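Local coordinates for protein N-acetylglucosamine-specific lectin (Saxidomus purpuratus, PDB 6A7T) that binds N-acetylglucosamine and N-acetylgalactosamine as a C-type lectin whose sugar recognition does not depend on calcium, at residues 87-101 / 114-128. Numbering follows the deposited sequence. Where two conformers were deposited one is given.
Sequences YYWIGARWNEEHNDY and WGPGKPDNNKGCLDY
Lys123 NZ and Glu96 OE1, 2.8 Å apart, form the salt bridge that ties the long loop of this C-type lectin domain to the turn after strand 87-95. Glu96 OE1 accepts from two donors, Lys123 NZ on its syn side and Trp94 NE1, at 2.9 Å, on its anti side. Lys123, extended beyond CG, lies across the Trp94 indole, with CG 3.8 Å from the centroid of the five-membered ring in a CH-pi contact.

Tyr101 OH accepts the backbone N-H of Gly124 (N to OH 3.1 Å, nearly straight at 169°) and, over a longer and more bent path, that of Asn122. It thereby pins the 122-124 turn, in the same loop that carries Lys118 of the sugar site and Asp120 of the second calcium site seen in this protein; neither ligand is bound to this chain. Asp140, of that calcium site, accepts the backbone N-H groups of Asp120 and Asn121.

Strands 87-95 and 125-128 pair antiparallel through four backbone hydrogen bonds, with a fifth from Trp94 N to Gly124 O just ahead of the latter strand, and a beta bulge shifts their register by two between Trp89 and Arg93. Near the bulge, Cys125 is disulfide-bonded to Cys144, and Arg93 NH1 forms a salt bridge with Glu50.

Trp114 turns its edge to one face of the Tyr101 ring, planes at 64°, while Trp94 covers the opposite face. Leu126 packs CD1 against Tyr101 CD1 at 3.6 Å and CD2 against Ala92 CB. With Ile90 CG2 anti to its own carbonyl carbon, that methyl meets the edge of the Tyr128 ring, 3.5 Å from CD2.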
loop_
_atom_site.group_PDB
_atom_site.type_symbol
_atom_site.label_atom_id
_atom_site.label_comp_id
_atom_site.label_asym_id
_atom_site.label_seq_id
_atom_site.Cartn_x
_atom_site.Cartn_y
_atom_site.Cartn_z
ATOM N N TYR B 87 -15.447 4.501 -21.353
ATOM C CA TYR B 87 -15.276 3.800 -20.016
ATOM C C TYR B 87 -14.581 2.459 -20.238
ATOM O O TYR B 87 -14.830 1.786 -21.219
ATOM C CB TYR B 87 -16.589 3.587 -19.244
ATOM C CG TYR B 87 -17.603 2.681 -19.888
ATOM C CD1 TYR B 87 -18.451 3.201 -20.840
ATOM C CD2 TYR B 87 -17.734 1.345 -19.544
ATOM C CE1 TYR B 87 -19.411 2.418 -21.442
ATOM C CE2 TYR B 87 -18.701 0.552 -20.140
ATOM C CZ TYR B 87 -19.529 1.092 -21.104
ATOM O OH TYR B 87 -20.494 0.366 -21.765
ATOM N N TYR B 88 -13.774 2.030 -19.223
ATOM C CA TYR B 88 -13.056 0.750 -19.203
ATOM C C TYR B 88 -13.165 0.154 -17.779
ATOM O O TYR B 88 -12.920 0.874 -16.818
ATOM C CB TYR B 88 -11.579 0.908 -19.535
ATOM C CG TYR B 88 -11.257 1.256 -20.966
ATOM C CD1 TYR B 88 -11.547 2.515 -21.466
ATOM C CD2 TYR B 88 -10.648 0.324 -21.793
ATOM C CE1 TYR B 88 -11.200 2.874 -22.765
ATOM C CE2 TYR B 88 -10.385 0.646 -23.126
ATOM C CZ TYR B 88 -10.604 1.930 -23.580
ATOM O OH TYR B 88 -10.298 2.204 -24.890
ATOM N N TRP B 89 -13.549 -1.111 -17.690
ATOM C CA TRP B 89 -13.593 -1.810 -16.392
ATOM C C TRP B 89 -12.182 -1.960 -15.799
ATOM O O TRP B 89 -11.212 -2.283 -16.493
ATOM C CB TRP B 89 -14.297 -3.164 -16.525
ATOM C CG TRP B 89 -15.706 -3.091 -17.035
ATOM C CD1 TRP B 89 -16.221 -3.741 -18.131
ATOM C CD2 TRP B 89 -16.791 -2.327 -16.476
ATOM N NE1 TRP B 89 -17.542 -3.430 -18.287
ATOM C CE2 TRP B 89 -17.906 -2.525 -17.324
ATOM C CE3 TRP B 89 -16.936 -1.460 -15.396
ATOM C CZ2 TRP B 89 -19.151 -1.960 -17.046
ATOM C CZ3 TRP B 89 -18.152 -0.859 -15.151
ATOM C CH2 TRP B 89 -19.264 -1.129 -15.960
ATOM N N ILE B 90 -12.142 -1.793 -14.469
ATOM C CA ILE B 90 -10.917 -2.013 -13.658
ATOM C C ILE B 90 -11.226 -2.927 -12.458
ATOM O O ILE B 90 -12.340 -3.260 -12.161
ATOM C CB ILE B 90 -10.313 -0.666 -13.255
ATOM C CG1 ILE B 90 -11.178 0.128 -12.280
ATOM C CG2 ILE B 90 -9.971 0.181 -14.505
ATOM C CD1 ILE B 90 -10.468 1.361 -11.718
ATOM N N GLY B 91 -10.158 -3.273 -11.709
ATOM C CA GLY B 91 -10.241 -4.387 -10.782
ATOM C C GLY B 91 -10.690 -3.995 -9.384
ATOM O O GLY B 91 -10.032 -4.419 -8.380
ATOM N N ALA B 92 -11.796 -3.288 -9.255
ATOM C CA ALA B 92 -12.316 -2.983 -7.950
ATOM C C ALA B 92 -13.826 -3.146 -8.015
ATOM O O ALA B 92 -14.419 -2.871 -9.073
ATOM C CB ALA B 92 -11.935 -1.596 -7.543
ATOM N N ARG B 93 -14.399 -3.662 -6.921
ATOM C CA ARG B 93 -15.818 -3.685 -6.739
ATOM C C ARG B 93 -16.141 -3.659 -5.245
ATOM O O ARG B 93 -15.264 -3.713 -4.394
ATOM C CB ARG B 93 -16.518 -4.841 -7.466
ATOM C CG ARG B 93 -16.419 -6.218 -6.839
ATOM C CD ARG B 93 -17.347 -7.217 -7.526
ATOM N NE ARG B 93 -18.797 -7.074 -7.392
ATOM C CZ ARG B 93 -19.684 -7.753 -8.139
ATOM N NH1 ARG B 93 -19.278 -8.714 -8.956
ATOM N NH2 ARG B 93 -20.972 -7.496 -8.048
ATOM N N TRP B 94 -17.421 -3.425 -4.973
ATOM C CA TRP B 94 -17.991 -3.520 -3.629
ATOM C C TRP B 94 -17.892 -4.932 -3.090
ATOM O O TRP B 94 -18.184 -5.884 -3.786
ATOM C CB TRP B 94 -19.469 -3.159 -3.696
ATOM C CG TRP B 94 -20.056 -3.196 -2.319
ATOM C CD1 TRP B 94 -20.799 -4.176 -1.729
ATOM C CD2 TRP B 94 -19.892 -2.158 -1.354
ATOM N NE1 TRP B 94 -21.077 -3.814 -0.428
ATOM C CE2 TRP B 94 -20.567 -2.572 -0.186
ATOM C CE3 TRP B 94 -19.254 -0.918 -1.358
ATOM C CZ2 TRP B 94 -20.599 -1.779 0.952
ATOM C CZ3 TRP B 94 -19.290 -0.138 -0.226
ATOM C CH2 TRP B 94 -19.968 -0.558 0.914
ATOM N N ASN B 95 -17.512 -5.045 -1.827
ATOM C CA ASN B 95 -17.550 -6.375 -1.150
ATOM C C ASN B 95 -18.304 -6.168 0.157
ATOM O O ASN B 95 -18.007 -5.240 0.901
ATOM C CB ASN B 95 -16.163 -6.996 -0.972
ATOM C CG ASN B 95 -16.235 -8.405 -0.418
ATOM O OD1 ASN B 95 -16.206 -9.397 -1.148
ATOM N ND2 ASN B 95 -16.351 -8.498 0.885
ATOM N N GLU B 96 -19.333 -6.996 0.353
ATOM C CA GLU B 96 -20.242 -6.800 1.481
ATOM C C GLU B 96 -19.505 -7.164 2.771
ATOM O O GLU B 96 -19.619 -6.433 3.739
ATOM C CB GLU B 96 -21.536 -7.594 1.316
ATOM C CG GLU B 96 -22.611 -7.215 2.327
ATOM C CD GLU B 96 -23.110 -5.776 2.337
ATOM O OE1 GLU B 96 -22.983 -5.086 1.314
ATOM O OE2 GLU B 96 -23.641 -5.335 3.394
ATOM N N GLU B 97 -18.731 -8.262 2.770
ATOM C CA GLU B 97 -18.019 -8.594 4.043
ATOM C C GLU B 97 -16.985 -7.513 4.371
ATOM O O GLU B 97 -16.846 -7.102 5.503
ATOM C CB GLU B 97 -17.347 -9.960 3.994
ATOM C CG GLU B 97 -18.331 -11.085 4.152
ATOM C CD GLU B 97 -18.911 -11.666 2.875
ATOM O OE1 GLU B 97 -18.822 -10.984 1.770
ATOM O OE2 GLU B 97 -19.389 -12.819 2.974
ATOM N N HIS B 98 -16.221 -7.031 3.376
ATOM C CA HIS B 98 -15.310 -5.889 3.578
ATOM C C HIS B 98 -16.103 -4.633 3.957
ATOM O O HIS B 98 -15.602 -3.792 4.625
ATOM C CB HIS B 98 -14.476 -5.645 2.309
ATOM C CG HIS B 98 -13.399 -6.653 2.095
ATOM N ND1 HIS B 98 -12.399 -6.896 3.057
ATOM C CD2 HIS B 98 -13.108 -7.431 1.029
ATOM C CE1 HIS B 98 -11.587 -7.827 2.599
ATOM N NE2 HIS B 98 -11.989 -8.170 1.361
ATOM N N ASN B 99 -17.347 -4.554 3.458
ATOM C CA ASN B 99 -18.251 -3.410 3.602
ATOM C C ASN B 99 -17.550 -2.155 3.081
ATOM O O ASN B 99 -17.646 -1.050 3.655
ATOM C CB ASN B 99 -18.769 -3.214 5.037
ATOM C CG ASN B 99 -19.906 -2.203 5.158
ATOM O OD1 ASN B 99 -20.772 -2.087 4.294
ATOM N ND2 ASN B 99 -19.945 -1.476 6.266
ATOM N N ASP B 100 -16.888 -2.319 1.919
ATOM C CA ASP B 100 -16.263 -1.168 1.262
ATOM C C ASP B 100 -15.928 -1.486 -0.198
ATOM O O ASP B 100 -16.080 -2.612 -0.678
ATOM C CB ASP B 100 -15.015 -0.668 2.000
ATOM C CG ASP B 100 -13.794 -1.578 2.043
ATOM O OD1 ASP B 100 -13.650 -2.493 1.189
ATOM O OD2 ASP B 100 -12.964 -1.370 2.967
ATOM N N TYR B 101 -15.476 -0.440 -0.876
ATOM C CA TYR B 101 -14.833 -0.561 -2.201
ATOM C C TYR B 101 -13.326 -0.750 -2.034
ATOM O O TYR B 101 -12.706 0.028 -1.376
ATOM C CB TYR B 101 -15.046 0.695 -3.036
ATOM C CG TYR B 101 -16.423 0.883 -3.625
ATOM C CD1 TYR B 101 -16.942 0.010 -4.576
ATOM C CD2 TYR B 101 -17.180 1.989 -3.274
ATOM C CE1 TYR B 101 -18.199 0.226 -5.130
ATOM C CE2 TYR B 101 -18.435 2.217 -3.823
ATOM C CZ TYR B 101 -18.930 1.354 -4.790
ATOM O OH TYR B 101 -20.198 1.495 -5.324
ATOM N N TRP B 114 -11.128 8.375 -7.528
ATOM C CA TRP B 114 -12.558 8.724 -7.848
ATOM C C TRP B 114 -12.655 10.073 -8.562
ATOM O O TRP B 114 -11.952 11.049 -8.264
ATOM C CB TRP B 114 -13.402 8.807 -6.586
ATOM C CG TRP B 114 -13.579 7.557 -5.818
ATOM C CD1 TRP B 114 -13.050 7.272 -4.594
ATOM C CD2 TRP B 114 -14.349 6.430 -6.226
ATOM N NE1 TRP B 114 -13.498 6.055 -4.179
ATOM C CE2 TRP B 114 -14.268 5.496 -5.176
ATOM C CE3 TRP B 114 -15.079 6.114 -7.378
ATOM C CZ2 TRP B 114 -14.910 4.268 -5.223
ATOM C CZ3 TRP B 114 -15.719 4.901 -7.408
ATOM C CH2 TRP B 114 -15.633 3.993 -6.357
ATOM N N GLY B 115 -13.566 10.126 -9.543
ATOM C CA GLY B 115 -13.864 11.352 -10.203
ATOM C C GLY B 115 -14.586 12.286 -9.228
ATOM O O GLY B 115 -15.121 11.830 -8.219
ATOM N N PRO B 116 -14.634 13.603 -9.505
ATOM C CA PRO B 116 -15.501 14.498 -8.720
ATOM C C PRO B 116 -16.958 14.021 -8.586
ATOM O O PRO B 116 -17.620 13.571 -9.533
ATOM C CB PRO B 116 -15.345 15.791 -9.522
ATOM C CG PRO B 116 -13.929 15.731 -10.028
ATOM C CD PRO B 116 -13.901 14.316 -10.550
ATOM N N GLY B 117 -17.457 14.051 -7.362
ATOM C CA GLY B 117 -18.791 13.632 -7.109
ATOM C C GLY B 117 -18.930 12.134 -6.922
ATOM O O GLY B 117 -20.014 11.675 -6.570
ATOM N N LYS B 118 -17.848 11.364 -7.147
ATOM C CA LYS B 118 -17.922 9.902 -7.017
ATOM C C LYS B 118 -17.172 9.483 -5.747
ATOM O O LYS B 118 -16.279 10.204 -5.313
ATOM C CB LYS B 118 -17.330 9.254 -8.275
ATOM C CG LYS B 118 -17.876 9.805 -9.586
ATOM C CD LYS B 118 -19.369 9.641 -9.711
ATOM C CE LYS B 118 -19.879 9.889 -11.115
ATOM N NZ LYS B 118 -21.325 9.602 -11.197
ATOM N N PRO B 119 -17.538 8.325 -5.172
ATOM C CA PRO B 119 -18.531 7.394 -5.683
ATOM C C PRO B 119 -20.013 7.714 -5.410
ATOM O O PRO B 119 -20.330 8.418 -4.464
ATOM C CB PRO B 119 -18.190 6.084 -4.970
ATOM C CG PRO B 119 -17.652 6.562 -3.640
ATOM C CD PRO B 119 -16.860 7.797 -3.985
ATOM N N ASP B 120 -20.917 7.099 -6.173
ATOM C CA ASP B 120 -22.379 7.138 -5.893
ATOM C C ASP B 120 -22.771 6.209 -4.734
ATOM O O ASP B 120 -23.871 6.358 -4.173
ATOM C CB ASP B 120 -23.141 6.803 -7.156
ATOM C CG ASP B 120 -23.048 7.946 -8.141
ATOM O OD1 ASP B 120 -23.559 9.044 -7.794
ATOM O OD2 ASP B 120 -22.452 7.756 -9.216
ATOM N N ASN B 121 -21.906 5.233 -4.408
ATOM C CA ASN B 121 -22.135 4.240 -3.324
ATOM C C ASN B 121 -23.325 3.369 -3.704
ATOM O O ASN B 121 -24.329 3.274 -2.977
ATOM C CB ASN B 121 -22.247 4.911 -1.948
ATOM C CG ASN B 121 -20.917 5.489 -1.526
ATOM O OD1 ASN B 121 -20.801 6.652 -1.164
ATOM N ND2 ASN B 121 -19.888 4.672 -1.608
ATOM N N ASN B 122 -23.189 2.706 -4.851
ATOM C CA ASN B 122 -24.249 1.942 -5.421
ATOM C C ASN B 122 -23.916 0.455 -5.271
ATOM O O ASN B 122 -24.533 -0.407 -5.894
ATOM C CB ASN B 122 -24.524 2.473 -6.838
ATOM C CG ASN B 122 -23.314 2.401 -7.758
ATOM O OD1 ASN B 122 -22.328 1.736 -7.433
ATOM N ND2 ASN B 122 -23.424 2.989 -8.941
ATOM N N LYS B 123 -22.914 0.157 -4.417
ATOM C CA LYS B 123 -22.430 -1.195 -4.241
ATOM C C LYS B 123 -22.111 -1.844 -5.591
ATOM O O LYS B 123 -22.348 -3.039 -5.832
ATOM C CB LYS B 123 -23.456 -2.017 -3.458
ATOM C CG LYS B 123 -23.687 -1.443 -2.073
ATOM C CD LYS B 123 -24.285 -2.387 -1.081
ATOM C CE LYS B 123 -24.301 -1.794 0.324
ATOM N NZ LYS B 123 -24.663 -2.832 1.329
ATOM N N GLY B 124 -21.448 -1.075 -6.436
ATOM C CA GLY B 124 -21.214 -1.545 -7.762
ATOM C C GLY B 124 -19.778 -1.959 -8.064
ATOM O O GLY B 124 -19.002 -2.372 -7.195
ATOM N N CYS B 125 -19.437 -1.831 -9.347
ATOM C CA CYS B 125 -18.126 -2.183 -9.904
ATOM C C CYS B 125 -17.484 -0.935 -10.513
ATOM O O CYS B 125 -18.174 -0.067 -10.962
ATOM C CB CYS B 125 -18.220 -3.281 -10.954
ATOM S SG CYS B 125 -18.748 -4.881 -10.288
ATOM N N LEU B 126 -16.153 -0.875 -10.492
ATOM C CA LEU B 126 -15.453 0.333 -10.916
ATOM C C LEU B 126 -14.986 0.238 -12.387
ATOM O O LEU B 126 -14.625 -0.825 -12.903
ATOM C CB LEU B 126 -14.229 0.599 -10.022
ATOM C CG LEU B 126 -14.520 1.436 -8.769
ATOM C CD1 LEU B 126 -15.314 0.586 -7.786
ATOM C CD2 LEU B 126 -13.245 2.015 -8.151
ATOM N N ASP B 127 -14.986 1.404 -13.015
ATOM C CA ASP B 127 -14.366 1.708 -14.310
ATOM C C ASP B 127 -13.563 2.988 -14.215
ATOM O O ASP B 127 -13.579 3.721 -13.191
ATOM C CB ASP B 127 -15.416 1.875 -15.431
ATOM C CG ASP B 127 -16.460 2.950 -15.171
ATOM O OD1 ASP B 127 -16.133 3.955 -14.517
ATOM O OD2 ASP B 127 -17.565 2.833 -15.806
ATOM N N TYR B 128 -12.742 3.258 -15.232
ATOM C CA TYR B 128 -12.324 4.611 -15.569
ATOM C C TYR B 128 -13.405 5.157 -16.522
ATOM O O TYR B 128 -13.867 4.418 -17.396
ATOM C CB TYR B 128 -10.980 4.677 -16.294
ATOM C CG TYR B 128 -9.805 4.729 -15.369
ATOM C CD1 TYR B 128 -9.294 5.939 -14.958
ATOM C CD2 TYR B 128 -9.183 3.576 -14.957
ATOM C CE1 TYR B 128 -8.238 6.017 -14.062
ATOM C CE2 TYR B 128 -8.126 3.630 -14.071
ATOM C CZ TYR B 128 -7.633 4.849 -13.645
ATOM O OH TYR B 128 -6.604 4.906 -12.735
#